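PDB 3QIT: polyketide synthase from Lyngbya majuscula 19L, which carries in this fragment the CurM thioesterase domain, an alpha/beta hydrolase of the curacin A pathway that acts as a decarboxylating thioesterase and forms the terminal alkene. Local coordinates for residues K7-G12 with I85-Q90; G12-C17 with R66-E71; F62-S67 with L79-Q84; S153-P158 with D202-T207. All blocks are in the same frame, centred on the assembly; numbering follows the deposited sequence.

Interaction 1 (K7-G12 with I85-Q90)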
loop_
_atom_site.group_PDB
_atom_site.type_symbol
_atom_site.label_atom_id
_atom_site.label_comp_id
_atom_site.label_asym_id
_atom_site.label_seq_id
_atom_site.Cartn_x
_atom_site.Cartn_y
_atom_site.Cartn_z
ATOM N N LYS B 7 -15.876 -8.198 19.095
ATOM C CA LYS B 7 -14.981 -9.366 19.097
ATOM C C LYS B 7 -13.775 -9.012 18.246
ATOM O O LYS B 7 -13.930 -8.401 17.185
ATOM C CB LYS B 7 -15.634 -10.608 18.489
ATOM C CG LYS B 7 -16.971 -11.025 19.110
ATOM C CD LYS B 7 -16.822 -11.509 20.556
ATOM C CE LYS B 7 -18.179 -11.559 21.224
ATOM N NZ LYS B 7 -18.173 -12.506 22.346
ATOM N N PHE B 8 -12.582 -9.409 18.682
ATOM C CA PHE B 8 -11.373 -9.039 17.937
ATOM C C PHE B 8 -10.823 -10.204 17.141
ATOM O O PHE B 8 -10.888 -11.357 17.588
ATOM C CB PHE B 8 -10.318 -8.458 18.875
ATOM C CG PHE B 8 -10.631 -7.058 19.303
ATOM C CD1 PHE B 8 -11.572 -6.822 20.311
ATOM C CD2 PHE B 8 -10.070 -5.979 18.645
ATOM C CE1 PHE B 8 -11.920 -5.521 20.667
ATOM C CE2 PHE B 8 -10.390 -4.657 19.027
ATOM C CZ PHE B 8 -11.322 -4.441 20.055
ATOM N N LEU B 9 -10.319 -9.890 15.947
ATOM C CA LEU B 9 -9.756 -10.883 15.029
ATOM C C LEU B 9 -8.340 -10.407 14.683
ATOM O O LEU B 9 -8.149 -9.248 14.378
ATOM C CB LEU B 9 -10.616 -10.986 13.768
ATOM C CG LEU B 9 -10.226 -11.910 12.615
ATOM C CD1 LEU B 9 -10.205 -13.353 13.114
ATOM C CD2 LEU B 9 -11.194 -11.774 11.458
ATOM N N GLU B 10 -7.351 -11.288 14.784
ATOM C CA GLU B 10 -5.964 -10.896 14.456
ATOM C C GLU B 10 -5.789 -11.018 12.950
ATOM O O GLU B 10 -6.285 -11.963 12.342
ATOM C CB GLU B 10 -4.954 -11.791 15.194
ATOM C CG GLU B 10 -3.442 -11.404 15.015
ATOM C CD GLU B 10 -2.799 -11.871 13.699
ATOM O OE1 GLU B 10 -3.327 -12.773 13.022
ATOM O OE2 GLU B 10 -1.731 -11.326 13.332
ATOM N N PHE B 11 -5.097 -10.048 12.348
ATOM C CA PHE B 11 -4.827 -10.071 10.909
ATOM C C PHE B 11 -3.598 -9.232 10.669
ATOM O O PHE B 11 -3.574 -8.058 11.027
ATOM C CB PHE B 11 -6.013 -9.493 10.109
ATOM C CG PHE B 11 -5.770 -9.447 8.622
ATOM C CD1 PHE B 11 -5.509 -10.617 7.926
ATOM C CD2 PHE B 11 -5.807 -8.242 7.926
ATOM C CE1 PHE B 11 -5.268 -10.597 6.536
ATOM C CE2 PHE B 11 -5.573 -8.212 6.513
ATOM C CZ PHE B 11 -5.310 -9.385 5.842
ATOM N N GLY B 12 -2.597 -9.839 10.028
ATOM C CA GLY B 12 -1.393 -9.119 9.591
ATOM C C GLY B 12 -0.623 -8.459 10.728
ATOM O O GLY B 12 0.027 -7.439 10.526
ATOM N N ILE B 85 -11.366 -6.593 4.755
ATOM C CA ILE B 85 -12.765 -7.051 4.561
ATOM C C ILE B 85 -12.832 -8.534 4.093
ATOM O O ILE B 85 -13.652 -9.299 4.591
ATOM C CB ILE B 85 -13.552 -6.128 3.629
ATOM C CG1 ILE B 85 -13.703 -4.755 4.273
ATOM C CG2 ILE B 85 -14.958 -6.719 3.291
ATOM C CD1 ILE B 85 -14.068 -3.667 3.298
ATOM N N ASP B 86 -11.963 -8.921 3.165
ATOM C CA ASP B 86 -11.851 -10.335 2.720
ATOM C C ASP B 86 -11.569 -11.243 3.925
ATOM O O ASP B 86 -12.185 -12.308 4.077
ATOM C CB ASP B 86 -10.731 -10.476 1.691
ATOM C CG ASP B 86 -10.874 -11.709 0.782
ATOM O OD1 ASP B 86 -12.013 -12.176 0.524
ATOM O OD2 ASP B 86 -9.825 -12.188 0.290
ATOM N N ARG B 87 -10.645 -10.825 4.790
ATOM C CA ARG B 87 -10.360 -11.598 6.005
ATOM C C ARG B 87 -11.596 -11.757 6.908
ATOM O O ARG B 87 -11.846 -12.845 7.431
ATOM C CB ARG B 87 -9.208 -10.956 6.788
ATOM C CG ARG B 87 -8.873 -11.676 8.083
ATOM C CD ARG B 87 -8.367 -13.092 7.785
ATOM N NE ARG B 87 -8.089 -13.840 9.003
ATOM C CZ ARG B 87 -8.987 -14.588 9.639
ATOM N NH1 ARG B 87 -10.230 -14.691 9.170
ATOM N NH2 ARG B 87 -8.640 -15.244 10.739
ATOM N N VAL B 88 -12.369 -10.677 7.071
ATOM C CA VAL B 88 -13.588 -10.706 7.880
ATOM C C VAL B 88 -14.598 -11.693 7.277
ATOM O O VAL B 88 -15.196 -12.500 8.001
ATOM C CB VAL B 88 -14.242 -9.297 7.988
ATOM C CG1 VAL B 88 -15.598 -9.417 8.672
ATOM C CG2 VAL B 88 -13.337 -8.333 8.791
ATOM N N ILE B 89 -14.751 -11.658 5.958
ATOM C CA ILE B 89 -15.668 -12.601 5.282
ATOM C C ILE B 89 -15.251 -14.046 5.518
ATOM O O ILE B 89 -16.101 -14.917 5.798
ATOM C CB ILE B 89 -15.799 -12.296 3.793
ATOM C CG1 ILE B 89 -16.551 -10.983 3.626
ATOM C CG2 ILE B 89 -16.589 -13.428 3.065
ATOM C CD1 ILE B 89 -16.384 -10.336 2.264
ATOM N N GLN B 90 -13.946 -14.304 5.444
ATOM C CA GLN B 90 -13.432 -15.652 5.682
ATOM C C GLN B 90 -13.766 -16.139 7.091
ATOM O O GLN B 90 -13.866 -17.341 7.333
ATOM C CB GLN B 90 -11.911 -15.755 5.437
ATOM C CG GLN B 90 -11.390 -15.293 4.059
ATOM C CD GLN B 90 -12.236 -15.725 2.861
ATOM O OE1 GLN B 90 -12.452 -16.921 2.628
ATOM N NE2 GLN B 90 -12.693 -14.743 2.075
HETATM O O HOH W 1 -5.842 -13.817 10.418
#
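R87 reaches out from helix 78-91, runs alongside F11 and crosses L9 at a slant, two residues of strand 5-11 that both point at the helix. Its aliphatic part meets F11 first. CB sits over one face of the ring, 4.0 Å from the F11 centroid and 16° off the ring normal, a CH-pi contact, while R87 CG comes to 3.5 Å from F11 CD1. A bend at chi2 (64°) then carries the chain on past the ring, CD still near F11 CD1, and the guanidinium ends up turned 86° from the ring plane. There the leucine methyls of L9 lie against one face of it, CD1 approaching R87 NH2 to 3.4 Å. Strand 5-11 is the outermost strand at this end of the mixed alpha/beta hydrolase sheet, and helix 78-91 packs across its face. No direct hydrogen bond joins the two segments. Instead a water donates to E10 O at 2.7 Å and accepts from R87 NE, also at 2.7 Å, meeting the guanidinium at its edge and in its plane. R87 NH1 has its salt-bridge partner one helical turn on, in E91. F11 continues inward onto A83, I16 and F62, and M72 of the second subunit also packs against it.

Interaction 2 (G12-C17 with R66-E71)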
loop_
_atom_site.group_PDB
_atom_site.type_symbol
_atom_site.label_atom_id
_atom_site.label_comp_id
_atom_site.label_asym_id
_atom_site.label_seq_id
_atom_site.Cartn_x
_atom_site.Cartn_y
_atom_site.Cartn_z
ATOM N N GLY B 12 -2.597 -9.839 10.028
ATOM C CA GLY B 12 -1.393 -9.119 9.591
ATOM C C GLY B 12 -0.623 -8.459 10.728
ATOM O O GLY B 12 0.027 -7.439 10.526
ATOM N N GLY B 13 -0.719 -9.017 11.934
ATOM C CA GLY B 13 -0.041 -8.439 13.085
ATOM C C GLY B 13 -0.838 -7.342 13.752
ATOM O O GLY B 13 -0.339 -6.662 14.641
ATOM N N ASN B 14 -2.095 -7.185 13.341
ATOM C CA ASN B 14 -2.932 -6.100 13.843
ATOM C C ASN B 14 -4.232 -6.691 14.365
ATOM O O ASN B 14 -4.443 -7.891 14.263
ATOM C CB ASN B 14 -3.226 -5.134 12.712
ATOM C CG ASN B 14 -2.000 -4.379 12.276
ATOM O OD1 ASN B 14 -1.529 -3.519 12.991
ATOM N ND2 ASN B 14 -1.491 -4.686 11.085
ATOM N N GLN B 15 -5.085 -5.851 14.938
ATOM C CA GLN B 15 -6.352 -6.365 15.502
ATOM C C GLN B 15 -7.512 -5.703 14.804
ATOM O O GLN B 15 -7.568 -4.472 14.689
ATOM C CB GLN B 15 -6.390 -6.070 17.001
ATOM C CG GLN B 15 -5.288 -6.803 17.782
ATOM C CD GLN B 15 -5.557 -8.289 17.885
ATOM O OE1 GLN B 15 -6.706 -8.707 17.954
ATOM N NE2 GLN B 15 -4.489 -9.101 17.892
ATOM N N ILE B 16 -8.457 -6.519 14.347
ATOM C CA ILE B 16 -9.684 -5.987 13.744
ATOM C C ILE B 16 -10.787 -6.074 14.799
ATOM O O ILE B 16 -11.076 -7.150 15.273
ATOM C CB ILE B 16 -10.109 -6.849 12.543
ATOM C CG1 ILE B 16 -9.029 -6.817 11.446
ATOM C CG2 ILE B 16 -11.471 -6.335 11.965
ATOM C CD1 ILE B 16 -9.259 -7.881 10.354
ATOM N N CYS B 17 -11.445 -4.958 15.096
ATOM C CA CYS B 17 -12.613 -5.000 15.989
ATOM C C CYS B 17 -13.865 -5.272 15.160
ATOM O O CYS B 17 -14.153 -4.526 14.209
ATOM C CB CYS B 17 -12.797 -3.655 16.708
ATOM S SG CYS B 17 -14.216 -3.757 17.886
ATOM N N ARG B 66 -12.158 0.958 17.185
ATOM C CA ARG B 66 -11.248 0.201 18.062
ATOM C C ARG B 66 -10.288 -0.755 17.352
ATOM O O ARG B 66 -9.558 -1.507 18.013
ATOM C CB ARG B 66 -12.078 -0.564 19.122
ATOM C CG ARG B 66 -12.861 0.332 20.089
ATOM C CD ARG B 66 -11.935 0.953 21.133
ATOM N NE ARG B 66 -12.583 1.996 21.933
ATOM C CZ ARG B 66 -13.302 1.787 23.036
ATOM N NH1 ARG B 66 -13.530 0.550 23.483
ATOM N NH2 ARG B 66 -13.786 2.820 23.702
ATOM N N SER B 67 -10.238 -0.712 16.010
ATOM C CA SER B 67 -9.246 -1.511 15.304
ATOM C C SER B 67 -7.844 -0.885 15.434
ATOM O O SER B 67 -7.711 0.318 15.695
ATOM C CB SER B 67 -9.582 -1.688 13.815
ATOM O OG SER B 67 -10.636 -2.617 13.657
ATOM N N SER B 68 -6.815 -1.716 15.269
ATOM C CA SER B 68 -5.418 -1.237 15.343
ATOM C C SER B 68 -5.134 -0.085 14.417
ATOM O O SER B 68 -5.690 0.008 13.317
ATOM C CB SER B 68 -4.442 -2.358 14.949
ATOM O OG SER B 68 -4.559 -3.401 15.845
ATOM N N HIS B 69 -4.211 0.774 14.856
ATOM C CA HIS B 69 -3.600 1.740 13.932
ATOM C C HIS B 69 -2.444 1.030 13.237
ATOM O O HIS B 69 -1.731 0.213 13.867
ATOM C CB HIS B 69 -3.068 2.951 14.691
ATOM C CG HIS B 69 -4.134 3.760 15.366
ATOM N ND1 HIS B 69 -3.887 4.992 15.934
ATOM C CD2 HIS B 69 -5.451 3.508 15.559
ATOM C CE1 HIS B 69 -5.010 5.462 16.450
ATOM N NE2 HIS B 69 -5.969 4.575 16.247
ATOM N N LEU B 70 -2.239 1.366 11.962
ATOM C CA LEU B 70 -1.147 0.778 11.197
ATOM C C LEU B 70 0.107 1.612 11.419
ATOM O O LEU B 70 0.147 2.796 11.062
ATOM C CB LEU B 70 -1.516 0.646 9.710
ATOM C CG LEU B 70 -2.857 -0.097 9.477
ATOM C CD1 LEU B 70 -3.166 -0.225 7.986
ATOM C CD2 LEU B 70 -2.794 -1.495 10.128
ATOM N N GLU B 71 1.129 0.985 12.015
ATOM C CA GLU B 71 2.318 1.723 12.462
ATOM C C GLU B 71 3.122 2.255 11.301
ATOM O O GLU B 71 3.857 3.231 11.432
ATOM C CB GLU B 71 3.240 0.850 13.301
ATOM C CG GLU B 71 2.743 0.522 14.693
ATOM C CD GLU B 71 3.831 -0.170 15.494
ATOM O OE1 GLU B 71 3.836 -1.410 15.524
ATOM O OE2 GLU B 71 4.707 0.530 16.042
HETATM O O HOH W 2 0.807 -1.898 12.633
#
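S68 holds Q15 at two points: its backbone N donates to Q15 O (2.9 Å, N-H...O angle 172°), and its OG accepts from Q15 N at 2.7 Å. Both groups can face the same residue because the hydroxyl is turned beside its own nitrogen (chi1 -63°). The segments run roughly antiparallel, and loop segment 66-71 carries on the edge of strand 14-21 where the pairing with strand 55-59 of the alpha/beta hydrolase sheet leaves off, with serine hydroxyls standing in for carbonyls. S67 plays the same part one step along, its OG taking the N-H of C17 at 2.9 Å, nearly straight. That oxygen is gripped from a second direction, since it also bonds D60 O. Farther out, N14 OD1 receives a hydrogen bond from a water at 2.9 Å, and the water in turn accepts from E71 N, so E71 is tied to the strand through solvent. The flat of the N14 side chain lies across L70 at about a right angle, ND2 3.6 Å from L70 CD2, and M72 of the second subunit packs on both residues. With N14 cut back to alanine, the bridging water is likely to lose its acceptor on the strand, and L70 CD2 the amide that lies against it. At the other end C17 packs on R66: CB to CB is 4.0 Å, and C17 SG lies equally far from R66 CB.

Interaction 3 (F62-S67 with L79-Q84)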
loop_
_atom_site.group_PDB
_atom_site.type_symbol
_atom_site.label_atom_id
_atom_site.label_comp_id
_atom_site.label_asym_id
_atom_site.label_seq_id
_atom_site.Cartn_x
_atom_site.Cartn_y
_atom_site.Cartn_z
ATOM N N PHE B 62 -9.170 -0.564 9.636
ATOM C CA PHE B 62 -7.916 -0.251 10.357
ATOM C C PHE B 62 -7.760 1.256 10.505
ATOM O O PHE B 62 -8.157 2.026 9.618
ATOM C CB PHE B 62 -6.681 -0.821 9.652
ATOM C CG PHE B 62 -6.501 -2.323 9.834
ATOM C CD1 PHE B 62 -6.502 -2.901 11.103
ATOM C CD2 PHE B 62 -6.304 -3.127 8.727
ATOM C CE1 PHE B 62 -6.336 -4.328 11.251
ATOM C CE2 PHE B 62 -6.122 -4.514 8.859
ATOM C CZ PHE B 62 -6.142 -5.112 10.123
ATOM N N GLY B 63 -7.241 1.669 11.657
ATOM C CA GLY B 63 -7.127 3.087 11.990
ATOM C C GLY B 63 -8.403 3.775 12.463
ATOM O O GLY B 63 -8.369 4.949 12.808
ATOM N N HIS B 64 -9.526 3.052 12.476
ATOM C CA HIS B 64 -10.831 3.624 12.842
ATOM C C HIS B 64 -11.352 2.886 14.065
ATOM O O HIS B 64 -10.979 1.739 14.317
ATOM C CB HIS B 64 -11.858 3.385 11.726
ATOM C CG HIS B 64 -11.581 4.147 10.460
ATOM N ND1 HIS B 64 -10.554 3.829 9.593
ATOM C CD2 HIS B 64 -12.230 5.196 9.907
ATOM C CE1 HIS B 64 -10.578 4.656 8.559
ATOM N NE2 HIS B 64 -11.577 5.507 8.732
ATOM N N GLY B 65 -12.209 3.545 14.831
ATOM C CA GLY B 65 -12.937 2.876 15.930
ATOM C C GLY B 65 -11.975 2.246 16.919
ATOM O O GLY B 65 -11.043 2.900 17.378
ATOM N N ARG B 66 -12.158 0.958 17.185
ATOM C CA ARG B 66 -11.248 0.201 18.062
ATOM C C ARG B 66 -10.288 -0.755 17.352
ATOM O O ARG B 66 -9.558 -1.507 18.013
ATOM C CB ARG B 66 -12.078 -0.564 19.122
ATOM C CG ARG B 66 -12.861 0.332 20.089
ATOM C CD ARG B 66 -11.935 0.953 21.133
ATOM N NE ARG B 66 -12.583 1.996 21.933
ATOM C CZ ARG B 66 -13.302 1.787 23.036
ATOM N NH1 ARG B 66 -13.530 0.550 23.483
ATOM N NH2 ARG B 66 -13.786 2.820 23.702
ATOM N N SER B 67 -10.238 -0.712 16.010
ATOM C CA SER B 67 -9.246 -1.511 15.304
ATOM C C SER B 67 -7.844 -0.885 15.434
ATOM O O SER B 67 -7.711 0.318 15.695
ATOM C CB SER B 67 -9.582 -1.688 13.815
ATOM O OG SER B 67 -10.636 -2.617 13.657
ATOM N N LEU B 79 -6.321 -1.246 -0.974
ATOM C CA LEU B 79 -5.991 -2.693 -1.021
ATOM C C LEU B 79 -5.919 -3.308 0.394
ATOM O O LEU B 79 -6.446 -4.390 0.642
ATOM C CB LEU B 79 -4.685 -2.968 -1.779
ATOM C CG LEU B 79 -4.312 -4.457 -1.921
ATOM C CD1 LEU B 79 -5.298 -5.221 -2.818
ATOM C CD2 LEU B 79 -2.887 -4.638 -2.445
ATOM N N THR B 80 -5.241 -2.618 1.314
ATOM C CA THR B 80 -5.249 -3.025 2.716
ATOM C C THR B 80 -6.663 -3.148 3.277
ATOM O O THR B 80 -6.999 -4.166 3.884
ATOM C CB THR B 80 -4.425 -2.060 3.581
ATOM O OG1 THR B 80 -3.039 -2.192 3.230
ATOM C CG2 THR B 80 -4.632 -2.353 5.073
ATOM N N PHE B 81 -7.508 -2.127 3.079
ATOM C CA PHE B 81 -8.901 -2.268 3.551
ATOM C C PHE B 81 -9.634 -3.421 2.879
ATOM O O PHE B 81 -10.458 -4.107 3.519
ATOM C CB PHE B 81 -9.698 -0.965 3.362
ATOM C CG PHE B 81 -9.182 0.195 4.199
ATOM C CD1 PHE B 81 -8.862 0.021 5.550
ATOM C CD2 PHE B 81 -9.077 1.473 3.655
ATOM C CE1 PHE B 81 -8.411 1.074 6.331
ATOM C CE2 PHE B 81 -8.609 2.548 4.430
ATOM C CZ PHE B 81 -8.280 2.351 5.777
ATOM N N LEU B 82 -9.385 -3.630 1.588
ATOM C CA LEU B 82 -10.030 -4.742 0.891
ATOM C C LEU B 82 -9.585 -6.084 1.459
ATOM O O LEU B 82 -10.398 -6.977 1.657
ATOM C CB LEU B 82 -9.744 -4.680 -0.603
ATOM C CG LEU B 82 -10.572 -3.632 -1.324
ATOM C CD1 LEU B 82 -10.138 -3.551 -2.785
ATOM C CD2 LEU B 82 -12.061 -3.934 -1.199
ATOM N N ALA B 83 -8.289 -6.220 1.735
ATOM C CA ALA B 83 -7.781 -7.455 2.317
ATOM C C ALA B 83 -8.389 -7.692 3.702
ATOM O O ALA B 83 -8.622 -8.836 4.106
ATOM C CB ALA B 83 -6.214 -7.425 2.395
ATOM N N GLN B 84 -8.554 -6.611 4.468
ATOM C CA GLN B 84 -9.150 -6.672 5.789
ATOM C C GLN B 84 -10.591 -7.175 5.677
ATOM O O GLN B 84 -10.998 -8.040 6.451
ATOM C CB GLN B 84 -9.145 -5.267 6.449
ATOM C CG GLN B 84 -9.693 -5.260 7.873
ATOM C CD GLN B 84 -9.960 -3.847 8.425
ATOM O OE1 GLN B 84 -9.584 -2.821 7.829
ATOM N NE2 GLN B 84 -10.605 -3.805 9.586
#
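F62 runs past helix 78-91 with its CA 7.2 Å from the CA of F81, in the loop after strand 55-59, which folds back through a type II' turn from H64 to S67. Q84 contributes the largest share of the helix side. Its CG is anti to the backbone N (chi1 -177°) and the chain stays extended beyond it, which slides the amide over the F62 ring. The two planes are stacked, 27° apart, with CD 3.7 Å above the ring plane and displaced toward the rim. From there OE1 accepts from F62 N at 2.9 Å, the donor tilted 24° out of the carbonyl plane, while NE2 bonds D60 O. F81 approaches the same residue from its ring edge, CE1 lying 3.4 Å from F62 O. That carbonyl also takes a hydrogen bond from H64 ND1 at 3.0 Å, and H64 NE2 bonds L36 N. T80 adds its CG2 methyl near F62 CD2. With each end of the Q84 amide committed to a backbone partner, its flip is settled and its buried polar atoms are satisfied; the H64 bonds are consistent with a ring protonated at ND1 and accepting at NE2.

Interaction 4 (S153-P158 with D202-T207)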
loop_
_atom_site.group_PDB
_atom_site.type_symbol
_atom_site.label_atom_id
_atom_site.label_comp_id
_atom_site.label_asym_id
_atom_site.label_seq_id
_atom_site.Cartn_x
_atom_site.Cartn_y
_atom_site.Cartn_z
ATOM N N SER B 153 4.818 13.290 7.941
ATOM C CA SER B 153 4.313 14.268 8.884
ATOM C C SER B 153 3.711 13.511 10.059
ATOM O O SER B 153 3.435 12.308 9.993
ATOM C CB SER B 153 3.315 15.243 8.237
ATOM O OG SER B 153 2.054 14.637 7.995
ATOM N N THR B 154 3.544 14.200 11.161
ATOM C CA THR B 154 2.984 13.524 12.319
ATOM C C THR B 154 1.827 14.389 12.786
ATOM O O THR B 154 1.932 15.065 13.819
ATOM C CB THR B 154 4.061 13.344 13.411
ATOM O OG1 THR B 154 4.757 14.584 13.580
ATOM C CG2 THR B 154 5.064 12.266 13.021
ATOM N N PRO B 155 0.726 14.424 11.996
ATOM C CA PRO B 155 -0.401 15.291 12.358
ATOM C C PRO B 155 -0.978 14.915 13.728
ATOM O O PRO B 155 -1.053 13.724 14.092
ATOM C CB PRO B 155 -1.419 15.066 11.221
ATOM C CG PRO B 155 -1.067 13.728 10.657
ATOM C CD PRO B 155 0.431 13.604 10.805
ATOM N N GLN B 156 -1.295 15.941 14.513
ATOM C CA GLN B 156 -1.855 15.757 15.841
ATOM C C GLN B 156 -3.332 16.091 15.816
ATOM O O GLN B 156 -3.763 17.015 15.132
ATOM C CB GLN B 156 -1.148 16.660 16.862
ATOM C CG GLN B 156 0.317 16.311 17.112
ATOM C CD GLN B 156 0.561 14.823 17.321
ATOM O OE1 GLN B 156 0.034 14.215 18.257
ATOM N NE2 GLN B 156 1.370 14.230 16.448
ATOM N N HIS B 157 -4.114 15.327 16.559
ATOM C CA HIS B 157 -5.536 15.632 16.708
ATOM C C HIS B 157 -5.697 16.844 17.632
ATOM O O HIS B 157 -4.835 17.105 18.487
ATOM C CB HIS B 157 -6.232 14.479 17.439
ATOM C CG HIS B 157 -6.499 13.278 16.588
ATOM N ND1 HIS B 157 -7.277 13.333 15.452
ATOM C CD2 HIS B 157 -6.167 11.972 16.759
ATOM C CE1 HIS B 157 -7.403 12.118 14.948
ATOM N NE2 HIS B 157 -6.727 11.276 15.713
ATOM N N PRO B 158 -6.822 17.569 17.483
ATOM C CA PRO B 158 -7.165 18.605 18.450
ATOM C C PRO B 158 -7.466 17.989 19.812
ATOM O O PRO B 158 -7.898 16.820 19.907
ATOM C CB PRO B 158 -8.444 19.232 17.866
ATOM C CG PRO B 158 -9.006 18.201 16.958
ATOM C CD PRO B 158 -7.802 17.484 16.387
ATOM N N ASP B 202 -6.827 7.072 13.920
ATOM C CA ASP B 202 -5.457 7.464 13.526
ATOM C C ASP B 202 -5.471 8.782 12.766
ATOM O O ASP B 202 -5.959 8.826 11.645
ATOM C CB ASP B 202 -4.844 6.373 12.631
ATOM C CG ASP B 202 -3.340 6.523 12.466
ATOM O OD1 ASP B 202 -2.822 7.660 12.617
ATOM O OD2 ASP B 202 -2.671 5.500 12.181
ATOM N N ALA B 203 -4.881 9.833 13.345
ATOM C CA ALA B 203 -4.907 11.167 12.706
ATOM C C ALA B 203 -4.383 11.219 11.271
ATOM O O ALA B 203 -4.739 12.133 10.513
ATOM C CB ALA B 203 -4.139 12.183 13.575
ATOM N N ILE B 204 -3.535 10.270 10.894
ATOM C CA ILE B 204 -2.982 10.292 9.526
ATOM C C ILE B 204 -4.055 10.058 8.446
ATOM O O ILE B 204 -3.881 10.478 7.300
ATOM C CB ILE B 204 -1.803 9.295 9.381
ATOM C CG1 ILE B 204 -0.885 9.704 8.220
ATOM C CG2 ILE B 204 -2.300 7.861 9.242
ATOM C CD1 ILE B 204 0.116 10.807 8.583
ATOM N N ILE B 205 -5.180 9.438 8.817
ATOM C CA ILE B 205 -6.201 9.031 7.863
ATOM C C ILE B 205 -6.951 10.215 7.262
ATOM O O ILE B 205 -7.454 10.140 6.143
ATOM C CB ILE B 205 -7.199 8.044 8.511
ATOM C CG1 ILE B 205 -6.465 6.778 8.943
ATOM C CG2 ILE B 205 -8.305 7.675 7.535
ATOM C CD1 ILE B 205 -7.309 5.826 9.680
ATOM N N ARG B 206 -7.059 11.285 8.033
ATOM C CA ARG B 206 -7.742 12.472 7.526
ATOM C C ARG B 206 -6.886 13.146 6.440
ATOM O O ARG B 206 -6.019 13.960 6.752
ATOM C CB ARG B 206 -8.038 13.444 8.664
ATOM C CG ARG B 206 -8.942 14.574 8.236
ATOM C CD ARG B 206 -9.619 15.199 9.422
ATOM N NE ARG B 206 -10.975 15.595 9.066
ATOM C CZ ARG B 206 -11.959 15.751 9.942
ATOM N NH1 ARG B 206 -13.168 16.112 9.521
ATOM N NH2 ARG B 206 -11.733 15.539 11.232
ATOM N N THR B 207 -7.120 12.785 5.178
ATOM C CA THR B 207 -6.324 13.304 4.057
ATOM C C THR B 207 -6.780 12.769 2.694
ATOM O O THR B 207 -7.006 11.567 2.515
ATOM C CB THR B 207 -4.811 13.015 4.258
ATOM O OG1 THR B 207 -4.035 13.722 3.280
ATOM C CG2 THR B 207 -4.530 11.520 4.176
#
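A203 sets its methyl squarely over the centre of the H157 imidazole, CB lying 3.5 Å from the ring centroid and 14° off the normal, a CH-pi contact. The same methyl reaches P155 O at 3.5 Å, so it is wedged between a ring and a carbonyl. Beside it P155 crosses I204 at a slant, with CD 3.6 Å from I204 CD1. Although H157 NE2 passes 3.3 Å from A203 N, the angle is too poor for a bond; this nitrogen is bonded to W201 O instead, and W199 and W201 both meet the ring edge-to-face. Replacing H157 by a leucine would probably leave the W201 carbonyl without this partner and the A203 methyl without an aromatic face to rest on. D202 braces the turn: its OD1 accepts from I204 N at 3.2 Å, and its main-chain O from I205 N. OD2 is held by Y76 OH, and I204 O by Y150 OH. The contact thus lays the loop after helix 140-151 on an Asx turn at D202, within the largely helical insertion between strands 120-126 and 234-239, consistent with the lid of alpha/beta hydrolase thioesterases.

How the interactions relate
Interactions 1, 2 and 3 form one continuous block, their centres 7 to 10 Å apart. The backbone L9 O to I16 N contact, 2.7 Å, joins interaction 1 to 2, and S68 O to G63 N, 2.8 Å, joins 2 to 3. F62 is the common packing centre, touching F11, N14 and I16, and all three contacts reach the second subunit. Interaction 4 lies farther out, its centre about 16 Å from that of interaction 3 and about 25 Å from that of interaction 1, yet G63 O lies 2.8 Å from D202 N and H69 packs on D202. The catalytic residues, probably S103, H269 and E127, belong to none of these segments.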